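Local coordinates for Cyclase/dehydrase (Mycobacterium smegmatis str. MC2 155, PDB 5Z8O), which is of unknown function but, as a START-superfamily member related to polyketide cyclases and lipid-transport proteins, probably binds a lipid or similar hydrophobic ligand, at residues E15-I20 / F93-L98; A26-Q29 / E33-G36; I39-N44 / P48-L53; R52-I57 / S61-T66; A67-A72 / F77-Q82. One frame throughout, in Å; residues are numbered along the deposited sequence.

Interaction 1 of 5, residues E15-I20 / F93-L98; sequences ETITSI and FSIVPL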
# COMPACT_ATOMS: atom_id res chain seq x y z
N GLU B 15 16.84 15.26 -19.43
CA GLU B 15 15.74 14.41 -19.88
C GLU B 15 15.97 12.96 -19.49
O GLU B 15 15.02 12.24 -19.16
CB GLU B 15 15.59 14.53 -21.40
CG GLU B 15 14.23 14.11 -21.94
CD GLU B 15 14.33 13.57 -23.36
OE1 GLU B 15 15.42 13.65 -23.96
OE2 GLU B 15 13.31 13.06 -23.87
N THR B 16 17.23 12.51 -19.52
CA THR B 16 17.54 11.15 -19.09
C THR B 16 17.33 10.98 -17.58
O THR B 16 16.74 9.99 -17.14
CB THR B 16 18.98 10.81 -19.47
OG1 THR B 16 19.12 10.86 -20.90
CG2 THR B 16 19.36 9.41 -18.98
N ILE B 17 17.80 11.95 -16.78
CA ILE B 17 17.64 11.86 -15.34
C ILE B 17 16.18 11.97 -14.95
O ILE B 17 15.69 11.21 -14.10
CB ILE B 17 18.50 12.93 -14.64
CG1 ILE B 17 19.97 12.69 -14.94
CG2 ILE B 17 18.25 12.91 -13.14
CD1 ILE B 17 20.43 11.32 -14.55
N THR B 18 15.45 12.89 -15.58
CA THR B 18 14.02 13.03 -15.33
C THR B 18 13.28 11.73 -15.65
O THR B 18 12.40 11.31 -14.89
CB THR B 18 13.44 14.19 -16.14
OG1 THR B 18 13.99 15.44 -15.69
CG2 THR B 18 11.92 14.21 -16.03
N SER B 19 13.65 11.07 -16.74
CA SER B 19 12.99 9.81 -17.10
C SER B 19 13.30 8.70 -16.10
O SER B 19 12.44 7.88 -15.78
CB SER B 19 13.39 9.40 -18.52
OG SER B 19 14.75 9.02 -18.60
N ILE B 20 14.54 8.65 -15.60
CA ILE B 20 14.90 7.61 -14.65
C ILE B 20 14.18 7.81 -13.33
O ILE B 20 13.57 6.89 -12.78
CB ILE B 20 16.43 7.57 -14.45
CG1 ILE B 20 17.15 7.21 -15.75
CG2 ILE B 20 16.78 6.59 -13.35
CD1 ILE B 20 18.66 7.36 -15.65
N PHE B 93 13.22 15.78 -5.36
CA PHE B 93 14.23 15.73 -6.41
C PHE B 93 14.14 16.97 -7.28
O PHE B 93 13.06 17.31 -7.76
CB PHE B 93 14.07 14.49 -7.30
CG PHE B 93 14.17 13.19 -6.57
CD1 PHE B 93 13.03 12.56 -6.08
CD2 PHE B 93 15.39 12.57 -6.40
CE1 PHE B 93 13.12 11.35 -5.42
CE2 PHE B 93 15.49 11.36 -5.74
CZ PHE B 93 14.36 10.75 -5.25
N SER B 94 15.27 17.65 -7.49
CA SER B 94 15.36 18.80 -8.37
C SER B 94 16.44 18.55 -9.42
O SER B 94 17.59 18.25 -9.06
CB SER B 94 15.65 20.08 -7.58
OG SER B 94 14.60 20.34 -6.66
N ILE B 95 16.07 18.65 -10.69
CA ILE B 95 16.96 18.33 -11.82
C ILE B 95 17.28 19.62 -12.57
O ILE B 95 16.39 20.23 -13.19
CB ILE B 95 16.32 17.29 -12.74
CG1 ILE B 95 16.20 15.96 -12.00
CG2 ILE B 95 17.13 17.13 -14.02
CD1 ILE B 95 15.18 15.01 -12.60
N VAL B 96 18.53 20.05 -12.52
CA VAL B 96 18.99 21.28 -13.17
C VAL B 96 20.07 20.94 -14.19
O VAL B 96 21.09 20.34 -13.84
CB VAL B 96 19.50 22.32 -12.16
CG1 VAL B 96 20.00 23.56 -12.90
CG2 VAL B 96 18.40 22.69 -11.18
N PRO B 97 19.90 21.30 -15.47
CA PRO B 97 20.96 21.06 -16.45
C PRO B 97 22.20 21.88 -16.15
O PRO B 97 22.11 23.05 -15.76
CB PRO B 97 20.32 21.48 -17.78
CG PRO B 97 19.23 22.42 -17.40
CD PRO B 97 18.72 21.95 -16.07
N LEU B 98 23.36 21.26 -16.32
CA LEU B 98 24.65 21.93 -16.14
C LEU B 98 25.28 22.34 -17.47
O LEU B 98 25.15 23.49 -17.90
CB LEU B 98 25.61 21.04 -15.36
CG LEU B 98 25.36 20.99 -13.86
CD1 LEU B 98 26.38 20.10 -13.18
CD2 LEU B 98 25.40 22.39 -13.28
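Ile-95 carries the contact between helix 14-22 and strand 86-97, reaching from the strand to two successive helical residues, Ile-17 and Thr-18. The backbones stay well apart, with the CA atoms of Thr-18 and Ile-95 separated by 7.0 Å, and no hydrogen bond joins the segments; side-chain packing alone links them.

The apolar part is one branch against one chain. Ile-17 CG2, set anti to its own backbone N, lies 3.8 Å from Ile-95 CD1 and 3.8 Å from Ile-95 CG1, while the end of the Ile-17 side chain leads away from the strand; the residue also packs on Val-10 and Val-141. On the strand side, the outer torsion of Ile-95 is close to extended (chi2 160°), which carries CD1 out to the helix surface.

The mixed part lies at Thr-18. Its OG1 is 3.3 Å from Ile-95 CD1, and the same methyl is 3.6 Å from Thr-18 CA, so CD1 is met by both the root and the hydroxyl branch of the threonine. That hydroxyl is not left with a methyl as its partner: OG1 is hydrogen-bonded to Ala-14 O, one helical turn earlier.

Leu-105 on strand 103-113 also packs against Ile-95. A short N-terminal helix laid on a curved antiparallel sheet whose concave side also receives a long C-terminal helix is characteristic of the helix-grip (Bet v 1-like) fold of START-superfamily proteins.

Interaction 2 of 5, residues A26-Q29 / E33-G36; sequences AYPQ and EIKG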
# COMPACT_ATOMS: atom_id res chain seq x y z
N ALA B 26 10.16 1.20 -12.58
CA ALA B 26 11.46 0.63 -12.92
C ALA B 26 12.46 0.72 -11.78
O ALA B 26 13.58 0.21 -11.92
CB ALA B 26 12.03 1.32 -14.17
N TYR B 27 12.10 1.36 -10.67
CA TYR B 27 13.01 1.44 -9.52
C TYR B 27 13.60 0.10 -9.09
O TYR B 27 14.81 0.06 -8.81
CB TYR B 27 12.30 2.09 -8.32
CG TYR B 27 12.22 3.60 -8.36
CD1 TYR B 27 12.63 4.32 -9.47
CD2 TYR B 27 11.75 4.31 -7.26
CE1 TYR B 27 12.56 5.70 -9.50
CE2 TYR B 27 11.68 5.69 -7.28
CZ TYR B 27 12.09 6.38 -8.40
OH TYR B 27 12.02 7.76 -8.42
N PRO B 28 12.84 -1.00 -8.99
CA PRO B 28 13.45 -2.26 -8.53
C PRO B 28 14.57 -2.77 -9.42
O PRO B 28 15.42 -3.52 -8.94
CB PRO B 28 12.27 -3.23 -8.50
CG PRO B 28 11.06 -2.37 -8.40
CD PRO B 28 11.39 -1.16 -9.21
N GLN B 29 14.61 -2.37 -10.70
CA GLN B 29 15.63 -2.87 -11.62
C GLN B 29 17.03 -2.38 -11.26
O GLN B 29 18.02 -3.07 -11.56
CB GLN B 29 15.30 -2.46 -13.05
CG GLN B 29 13.99 -3.03 -13.58
CD GLN B 29 13.61 -2.44 -14.92
OE1 GLN B 29 14.46 -1.92 -15.65
NE2 GLN B 29 12.32 -2.50 -15.25
N GLU B 33 17.53 -3.05 -2.90
CA GLU B 33 16.68 -3.18 -1.72
C GLU B 33 15.22 -2.86 -2.01
O GLU B 33 14.38 -3.02 -1.12
CB GLU B 33 17.18 -2.26 -0.61
CG GLU B 33 18.63 -2.49 -0.24
CD GLU B 33 19.31 -1.20 0.18
OE1 GLU B 33 18.62 -0.31 0.71
OE2 GLU B 33 20.53 -1.07 -0.05
N ILE B 34 14.89 -2.48 -3.23
CA ILE B 34 13.52 -2.20 -3.63
C ILE B 34 13.04 -3.39 -4.46
O ILE B 34 13.56 -3.65 -5.55
CB ILE B 34 13.40 -0.89 -4.42
CG1 ILE B 34 13.78 0.30 -3.53
CG2 ILE B 34 12.00 -0.72 -4.98
CD1 ILE B 34 13.70 1.64 -4.22
N LYS B 35 12.07 -4.13 -3.92
CA LYS B 35 11.58 -5.32 -4.60
C LYS B 35 10.41 -5.05 -5.52
O LYS B 35 10.17 -5.84 -6.44
CB LYS B 35 11.20 -6.38 -3.56
CG LYS B 35 12.38 -6.98 -2.81
CD LYS B 35 13.68 -6.86 -3.60
CE LYS B 35 14.67 -7.94 -3.21
NZ LYS B 35 15.54 -7.47 -2.10
N GLY B 36 9.67 -3.97 -5.30
CA GLY B 36 8.54 -3.65 -6.15
C GLY B 36 8.13 -2.21 -5.99
O GLY B 36 8.31 -1.61 -4.93
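The tight connection from the short helix 27-30 into the edge strand 34-42 folds back on itself through Pro-28 and Ile-34, whose CA atoms come within 4.9 Å. No hydrogen bond crosses this contact; the evidence is a set of van der Waals and CH...O contacts, most of them made by Pro-28.

Two atoms of Pro-28 approach the carbonyl of Ile-34. Its CB lies 3.2 Å from Ile-34 O, and its CA is 3.3 Å from the same oxygen, with an angle of 120° at the hydrogen, a bent CA-H...O contact. Further round the ring, CG sits 3.6 Å from Gly-36 CA and 3.9 Å from Ile-34 CG2, so the ring bears on the backbone of one strand residue and on the methyl branch of another.

The other arm of Ile-34 serves a different neighbour. Fully extended about its outer bond (chi2 180°), it places CD1 4.4 Å from Tyr-27 CB, a looser apolar contact at the root of the tyrosine, whose ring continues away and whose OH is hydrogen-bonded to Val-21 O near the end of helix 14-22.

Within helix 27-30 the rings of Tyr-27 and Trp-30 meet with their planes at about 80°. Strand 34-42 follows the helix and pairs with strand 48-57: Glu-33 bonds to Glu-56, and Lys-35 and Gly-36 both face Asp-54, forming a classic beta bulge at the start of the edge strand.

Interaction 3 of 5, residues I39-N44 / P48-L53; sequences ILARYN and PSQLRL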
# COMPACT_ATOMS: atom_id res chain seq x y z
N ILE B 39 2.33 1.97 -9.36
CA ILE B 39 1.53 3.18 -9.45
C ILE B 39 0.11 2.87 -9.02
O ILE B 39 -0.57 2.03 -9.63
CB ILE B 39 1.57 3.74 -10.88
CG1 ILE B 39 3.02 4.00 -11.29
CG2 ILE B 39 0.72 5.01 -10.99
CD1 ILE B 39 3.18 4.46 -12.71
N LEU B 40 -0.34 3.52 -7.95
CA LEU B 40 -1.68 3.28 -7.40
C LEU B 40 -2.73 4.22 -7.98
O LEU B 40 -3.90 3.82 -8.12
CB LEU B 40 -1.66 3.42 -5.88
CG LEU B 40 -0.80 2.42 -5.10
CD1 LEU B 40 -0.85 2.71 -3.61
CD2 LEU B 40 -1.26 0.99 -5.38
N ALA B 41 -2.35 5.45 -8.31
CA ALA B 41 -3.28 6.44 -8.83
C ALA B 41 -2.50 7.44 -9.66
O ALA B 41 -1.28 7.58 -9.52
CB ALA B 41 -4.05 7.14 -7.71
N ARG B 42 -3.22 8.15 -10.53
CA ARG B 42 -2.63 9.12 -11.44
C ARG B 42 -3.40 10.43 -11.38
O ARG B 42 -4.60 10.45 -11.10
CB ARG B 42 -2.62 8.61 -12.89
CG ARG B 42 -1.89 7.29 -13.09
CD ARG B 42 -2.01 6.77 -14.52
NE ARG B 42 -1.27 5.53 -14.69
CZ ARG B 42 0.02 5.47 -15.02
NH1 ARG B 42 0.71 6.58 -15.23
NH2 ARG B 42 0.61 4.29 -15.15
N TYR B 43 -2.70 11.53 -11.62
CA TYR B 43 -3.38 12.79 -11.85
C TYR B 43 -4.12 12.74 -13.18
O TYR B 43 -4.02 11.78 -13.95
CB TYR B 43 -2.39 13.96 -11.82
CG TYR B 43 -1.85 14.24 -10.44
CD1 TYR B 43 -2.66 14.78 -9.45
CD2 TYR B 43 -0.52 13.96 -10.11
CE1 TYR B 43 -2.18 15.04 -8.19
CE2 TYR B 43 -0.03 14.22 -8.85
CZ TYR B 43 -0.87 14.76 -7.89
OH TYR B 43 -0.38 15.01 -6.63
N ASN B 44 -4.89 13.80 -13.46
CA ASN B 44 -5.68 13.84 -14.68
C ASN B 44 -4.82 13.85 -15.93
O ASN B 44 -5.32 13.50 -17.01
CB ASN B 44 -6.61 15.06 -14.66
CG ASN B 44 -7.65 15.00 -15.77
OD1 ASN B 44 -8.48 14.09 -15.81
ND2 ASN B 44 -7.61 15.98 -16.67
N PRO B 48 1.76 9.78 -12.27
CA PRO B 48 1.40 9.08 -11.03
C PRO B 48 1.24 10.03 -9.86
O PRO B 48 2.03 10.96 -9.66
CB PRO B 48 2.58 8.12 -10.81
CG PRO B 48 3.14 7.91 -12.19
CD PRO B 48 2.96 9.21 -12.91
N SER B 49 0.19 9.79 -9.07
CA SER B 49 -0.10 10.59 -7.88
C SER B 49 0.06 9.81 -6.59
O SER B 49 0.11 10.43 -5.51
CB SER B 49 -1.52 11.17 -7.96
OG SER B 49 -2.48 10.13 -8.03
N GLN B 50 0.15 8.48 -6.65
CA GLN B 50 0.29 7.66 -5.45
C GLN B 50 1.02 6.37 -5.81
O GLN B 50 0.73 5.76 -6.85
CB GLN B 50 -1.08 7.34 -4.83
CG GLN B 50 -1.01 6.65 -3.48
CD GLN B 50 -2.38 6.25 -2.95
OE1 GLN B 50 -3.23 5.77 -3.70
NE2 GLN B 50 -2.60 6.45 -1.66
N LEU B 51 1.95 5.96 -4.96
CA LEU B 51 2.78 4.79 -5.20
C LEU B 51 2.73 3.84 -4.02
O LEU B 51 2.56 4.26 -2.87
CB LEU B 51 4.25 5.16 -5.46
CG LEU B 51 4.60 6.20 -6.51
CD1 LEU B 51 6.08 6.56 -6.42
CD2 LEU B 51 4.25 5.68 -7.90
N ARG B 52 2.91 2.55 -4.30
CA ARG B 52 3.31 1.57 -3.31
C ARG B 52 4.76 1.18 -3.56
O ARG B 52 5.13 0.83 -4.69
CB ARG B 52 2.42 0.32 -3.35
CG ARG B 52 2.97 -0.84 -2.52
CD ARG B 52 2.11 -2.10 -2.58
NE ARG B 52 2.77 -3.21 -1.89
CZ ARG B 52 2.16 -4.30 -1.44
NH1 ARG B 52 0.86 -4.46 -1.60
NH2 ARG B 52 2.87 -5.24 -0.82
N LEU B 53 5.58 1.22 -2.51
CA LEU B 53 6.99 0.84 -2.59
C LEU B 53 7.24 -0.28 -1.59
O LEU B 53 6.99 -0.12 -0.39
CB LEU B 53 7.89 2.04 -2.30
CG LEU B 53 9.40 1.80 -2.42
CD1 LEU B 53 9.84 1.96 -3.87
CD2 LEU B 53 10.18 2.74 -1.51
O HOH W 1 -4.99 11.00 -7.83
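Leu-40 and Ala-41 both face Gln-50 in this antiparallel hairpin of strands 34-42 and 48-57, a classic beta bulge. The strong backbone bonds are Leu-40 N to Gln-50 O, 2.7 Å, and Ser-49 N to Ala-41 O, 2.7 Å and nearly straight at 170°. The second donor to each oxygen, Ala-41 N and Gln-50 N respectively, makes only a weak bond.

On one face, Ile-39 CD1 presses on Pro-48 CG at 3.5 Å, tighter than an ordinary carbon contact, while Ile-39 CG1 runs alongside Leu-51 CD2 at 4.0 Å. Beyond the strand end, Tyr-43 lays its ring over Ser-49: CB of the serine is 3.5 Å from the ring centroid and 13° off the normal, a CH-pi contact over the face.

Outside this shell, Tyr-43 OH is hydrogen-bonded to Val-68 O, which ties the ring to the next strand. The amide of Gln-50 bonds through NE2 to Gln-81 and also pairs with Gln-50 of the second subunit, placing the face that carries Ala-41 and Gln-50 at the interface with that subunit.

Ser-49 OG, turned between its backbone N and carbonyl carbon (chi1 61°), is 2.7 Å from a water that makes a weak bond to Arg-42 O.

Interaction 4 of 5, residues R52-I57 / S61-T66; sequences RLDVEI and SGVFIT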
# COMPACT_ATOMS: atom_id res chain seq x y z
N ARG B 52 2.91 2.55 -4.30
CA ARG B 52 3.31 1.57 -3.31
C ARG B 52 4.76 1.18 -3.56
O ARG B 52 5.13 0.83 -4.69
CB ARG B 52 2.42 0.32 -3.35
CG ARG B 52 2.97 -0.84 -2.52
CD ARG B 52 2.11 -2.10 -2.58
NE ARG B 52 2.77 -3.21 -1.89
CZ ARG B 52 2.16 -4.30 -1.44
NH1 ARG B 52 0.86 -4.46 -1.60
NH2 ARG B 52 2.87 -5.24 -0.82
N LEU B 53 5.58 1.22 -2.51
CA LEU B 53 6.99 0.84 -2.59
C LEU B 53 7.24 -0.28 -1.59
O LEU B 53 6.99 -0.12 -0.39
CB LEU B 53 7.89 2.04 -2.30
CG LEU B 53 9.40 1.80 -2.42
CD1 LEU B 53 9.84 1.96 -3.87
CD2 LEU B 53 10.18 2.74 -1.51
N ASP B 54 7.71 -1.42 -2.10
CA ASP B 54 8.12 -2.55 -1.28
C ASP B 54 9.63 -2.61 -1.15
O ASP B 54 10.34 -2.67 -2.16
CB ASP B 54 7.58 -3.87 -1.85
CG ASP B 54 6.11 -4.08 -1.51
OD1 ASP B 54 5.43 -3.10 -1.17
OD2 ASP B 54 5.65 -5.25 -1.56
N VAL B 55 10.13 -2.57 0.08
CA VAL B 55 11.56 -2.64 0.34
C VAL B 55 11.82 -3.93 1.11
O VAL B 55 10.98 -4.39 1.88
CB VAL B 55 12.04 -1.40 1.13
CG1 VAL B 55 13.50 -1.53 1.56
CG2 VAL B 55 11.84 -0.14 0.31
N GLU B 56 13.00 -4.52 0.89
CA GLU B 56 13.42 -5.71 1.63
C GLU B 56 14.82 -5.50 2.19
O GLU B 56 15.75 -5.18 1.43
CB GLU B 56 13.39 -6.96 0.75
CG GLU B 56 13.48 -8.25 1.55
CD GLU B 56 13.52 -9.49 0.67
OE1 GLU B 56 14.63 -9.95 0.35
OE2 GLU B 56 12.44 -9.99 0.30
N ILE B 57 14.98 -5.71 3.49
CA ILE B 57 16.27 -5.57 4.16
C ILE B 57 16.47 -6.77 5.07
O ILE B 57 15.67 -6.99 5.98
CB ILE B 57 16.36 -4.26 4.96
CG1 ILE B 57 16.32 -3.06 4.01
CG2 ILE B 57 17.63 -4.24 5.79
CD1 ILE B 57 16.15 -1.73 4.70
N SER B 61 10.54 -7.51 4.84
CA SER B 61 9.80 -6.65 3.93
C SER B 61 9.29 -5.39 4.63
O SER B 61 8.95 -5.40 5.81
CB SER B 61 8.63 -7.41 3.31
OG SER B 61 7.65 -7.71 4.29
N GLY B 62 9.25 -4.31 3.87
CA GLY B 62 8.60 -3.09 4.33
C GLY B 62 7.85 -2.48 3.17
O GLY B 62 8.29 -2.54 2.02
N VAL B 63 6.72 -1.85 3.49
CA VAL B 63 5.80 -1.33 2.49
C VAL B 63 5.54 0.14 2.77
O VAL B 63 5.22 0.51 3.91
CB VAL B 63 4.49 -2.13 2.45
CG1 VAL B 63 3.50 -1.48 1.49
CG2 VAL B 63 4.76 -3.57 2.05
N PHE B 64 5.69 0.98 1.75
CA PHE B 64 5.48 2.41 1.87
C PHE B 64 4.42 2.84 0.86
O PHE B 64 4.49 2.48 -0.32
CB PHE B 64 6.80 3.13 1.64
CG PHE B 64 7.87 2.70 2.60
CD1 PHE B 64 7.90 3.19 3.89
CD2 PHE B 64 8.81 1.76 2.21
CE1 PHE B 64 8.87 2.76 4.78
CE2 PHE B 64 9.78 1.33 3.09
CZ PHE B 64 9.81 1.83 4.38
N ILE B 65 3.44 3.62 1.33
CA ILE B 65 2.43 4.23 0.47
C ILE B 65 2.65 5.73 0.47
O ILE B 65 2.51 6.38 1.51
CB ILE B 65 1.01 3.88 0.93
CG1 ILE B 65 0.86 2.37 1.10
CG2 ILE B 65 -0.01 4.43 -0.06
CD1 ILE B 65 0.12 1.97 2.35
N THR B 66 2.98 6.29 -0.69
CA THR B 66 3.47 7.66 -0.79
C THR B 66 2.69 8.42 -1.84
O THR B 66 2.35 7.88 -2.90
CB THR B 66 4.97 7.71 -1.13
OG1 THR B 66 5.14 7.59 -2.54
CG2 THR B 66 5.72 6.58 -0.45
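Arg-52 and Val-63 meet on one face of the regular antiparallel hairpin formed by strands 48-57 and 60-69, and the arginine can be followed outward atom by atom. Its CB leaves the strand on the face shared with Val-63 and Asp-54. With CG anti to the backbone N (chi1 168°) and the chain extended as far as NE, it runs over the valine: CG is 4.1 Å from Val-63 CG1, and that methyl also lies over one face of the guanidinium. At NE the side chain turns polar, bonding to Asp-54 OD1 at 2.8 Å, nearly straight (169°) and in the guanidinium plane. NH2 reaches Asp-54 OD2 at 2.9 Å, which completes a side-on, two-nitrogen salt bridge within one strand, one nitrogen to each oxygen.

The tip continues into the dimer interface. NH1 is hydrogen-bonded to Val-63 O of the second subunit, and NH2 also forms a salt bridge with Asp-84 of the second subunit. The two acidic partners would be expected to favour a charged arginine here.

The Asp-54 and Val-63 side chains lie side by side, with OD1 of Asp-54 3.3 Å from CG2 of Val-63. Four backbone bonds join Leu-53 to Phe-64 and Val-55 to Gly-62, the straightest being Val-55 N to Gly-62 O at 171°. On the sheet's other face, Leu-53 CD2 is 4.1 Å from Phe-64 CD2, and Val-55 CG2 meets the edge of the same ring at Phe-64 CE2, 3.8 Å away.

Interaction 5 of 5, residues A67-A72 / F77-Q82; sequences AVYYPA and FTMLQQ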
# COMPACT_ATOMS: atom_id res chain seq x y z
N ALA B 67 2.40 9.69 -1.55
CA ALA B 67 1.82 10.59 -2.53
C ALA B 67 2.93 11.29 -3.31
O ALA B 67 4.00 11.58 -2.78
CB ALA B 67 0.93 11.64 -1.84
N VAL B 68 2.65 11.55 -4.58
CA VAL B 68 3.62 12.15 -5.50
C VAL B 68 3.08 13.50 -5.93
O VAL B 68 1.90 13.62 -6.30
CB VAL B 68 3.88 11.25 -6.72
CG1 VAL B 68 4.97 11.87 -7.60
CG2 VAL B 68 4.28 9.85 -6.28
N TYR B 69 3.93 14.51 -5.90
CA TYR B 69 3.59 15.86 -6.32
C TYR B 69 4.64 16.35 -7.30
O TYR B 69 5.76 15.86 -7.34
CB TYR B 69 3.49 16.83 -5.14
CG TYR B 69 2.53 16.38 -4.07
CD1 TYR B 69 2.96 15.58 -3.01
CD2 TYR B 69 1.19 16.74 -4.12
CE1 TYR B 69 2.08 15.17 -2.03
CE2 TYR B 69 0.31 16.33 -3.14
CZ TYR B 69 0.76 15.54 -2.10
OH TYR B 69 -0.12 15.13 -1.13
N TYR B 70 4.25 17.33 -8.11
CA TYR B 70 5.12 17.93 -9.11
C TYR B 70 5.06 19.43 -8.87
O TYR B 70 4.40 20.17 -9.61
CB TYR B 70 4.69 17.52 -10.52
CG TYR B 70 4.58 16.02 -10.65
CD1 TYR B 70 5.69 15.24 -10.92
CD2 TYR B 70 3.36 15.38 -10.45
CE1 TYR B 70 5.59 13.86 -11.02
CE2 TYR B 70 3.25 14.00 -10.55
CZ TYR B 70 4.36 13.25 -10.83
OH TYR B 70 4.26 11.89 -10.93
N PRO B 71 5.76 19.92 -7.84
CA PRO B 71 5.62 21.33 -7.45
C PRO B 71 6.15 22.30 -8.49
O PRO B 71 5.64 23.43 -8.59
CB PRO B 71 6.42 21.42 -6.14
CG PRO B 71 7.35 20.26 -6.18
CD PRO B 71 6.64 19.18 -6.92
N ALA B 72 7.17 21.91 -9.26
CA ALA B 72 7.75 22.76 -10.29
C ALA B 72 8.15 21.87 -11.45
O ALA B 72 8.21 20.64 -11.33
CB ALA B 72 8.94 23.55 -9.75
N PHE B 77 8.31 15.62 -5.79
CA PHE B 77 8.23 15.66 -4.34
C PHE B 77 7.30 14.56 -3.87
O PHE B 77 6.13 14.53 -4.26
CB PHE B 77 7.75 17.05 -3.89
CG PHE B 77 7.72 17.23 -2.40
CD1 PHE B 77 8.89 17.28 -1.66
CD2 PHE B 77 6.51 17.44 -1.75
CE1 PHE B 77 8.86 17.48 -0.30
CE2 PHE B 77 6.48 17.66 -0.38
CZ PHE B 77 7.65 17.67 0.35
N THR B 78 7.82 13.66 -3.04
CA THR B 78 7.05 12.55 -2.51
C THR B 78 6.84 12.72 -1.02
O THR B 78 7.73 13.20 -0.30
CB THR B 78 7.73 11.20 -2.79
OG1 THR B 78 9.03 11.18 -2.17
CG2 THR B 78 7.88 10.98 -4.29
N MET B 79 5.66 12.32 -0.55
CA MET B 79 5.29 12.43 0.86
C MET B 79 4.68 11.11 1.29
O MET B 79 3.62 10.72 0.77
CB MET B 79 4.30 13.57 1.09
CG MET B 79 4.82 14.94 0.71
SD MET B 79 3.62 16.25 1.02
CE MET B 79 3.53 16.20 2.80
N LEU B 80 5.34 10.42 2.22
CA LEU B 80 4.80 9.18 2.74
C LEU B 80 3.44 9.42 3.38
O LEU B 80 3.28 10.34 4.20
CB LEU B 80 5.77 8.58 3.77
CG LEU B 80 5.33 7.25 4.39
CD1 LEU B 80 5.35 6.15 3.34
CD2 LEU B 80 6.20 6.88 5.58
N GLN B 81 2.46 8.61 3.00
CA GLN B 81 1.15 8.66 3.63
C GLN B 81 1.05 7.67 4.77
O GLN B 81 0.50 7.99 5.83
CB GLN B 81 0.06 8.38 2.59
CG GLN B 81 -0.06 9.45 1.52
CD GLN B 81 -0.94 9.03 0.38
OE1 GLN B 81 -0.87 7.89 -0.09
NE2 GLN B 81 -1.78 9.95 -0.10
N GLN B 82 1.57 6.46 4.57
CA GLN B 82 1.64 5.45 5.63
C GLN B 82 2.71 4.46 5.23
O GLN B 82 2.77 4.04 4.07
CB GLN B 82 0.29 4.75 5.84
CG GLN B 82 0.21 3.81 7.05
CD GLN B 82 1.00 2.51 6.89
OE1 GLN B 82 1.25 2.06 5.78
NE2 GLN B 82 1.40 1.93 8.01
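Tyr-69 and Met-79 meet because each side chain leaves its strand with CG beside its own backbone N, anti to the carbonyl carbon (chi1 -56° for the tyrosine), and because the methionine is extended as far as SD (chi2 -180°), with the terminal methyl bent away from that line. The two cross at about a right angle. SD comes 3.6 Å from Tyr-69 CE1 and 4.6 Å from the ring centroid, 52° off the normal: a Met-aromatic contact that approaches the ring obliquely.

The backbone beneath is regular antiparallel pairing. Ala-67 with Met-79 and Tyr-69 with Phe-77 are hydrogen-bonded pairs, the shortest bond being Tyr-69 N to Phe-77 O, 2.7 Å. That carbonyl oxygen also lies at the edge of the tyrosine ring, 3.6 Å from Tyr-69 CD1. Between these pairs, Thr-78 CA is 3.2 Å from Ala-67 O in a CA-H...O contact.

At the hairpin end, Pro-71 CD packs 3.9 Å from Phe-77 CB, while the phenylalanine ring receives a cation-pi contact from Arg-92. At the other end, Gln-81 passes along Ala-67, its NE2 3.6 Å from Ala-67 CB, and its OE1 accepts from Gln-50 NE2.

Gln-81 and Gln-82 both face Ile-65, a classic beta bulge where the chain turns a corner. The hairpin lies inside the sheet: strand 60-69 pairs with strand 48-57 on one flank, and strand 75-83 with strand 86-97 on the other.

Interactions 3, 4 and 5 are successive, partly buried hairpin contacts across strands 34-42, 48-57, 60-69 and 75-83, stitched by backbone hydrogen bonds; interaction 4 is regular, whereas interaction 3 is bulged. Interactions 3 and 4 share Arg-52 and Leu-53, and Gln-50 and Arg-52 reach the second subunit. Interaction 5 has a more aromatic and sulfur-based chemistry, joined to interaction 3 by tyrosine hydroxyls bonded to backbone carbonyls. Interactions 1 and 2 differ in kind, bringing helices against strands without cross-segment hydrogen bonds: interaction 1 is buried and interaction 2 lies at the surface. Their centres are about 19 Å apart, yet Ile-20 and Tyr-27 connect them.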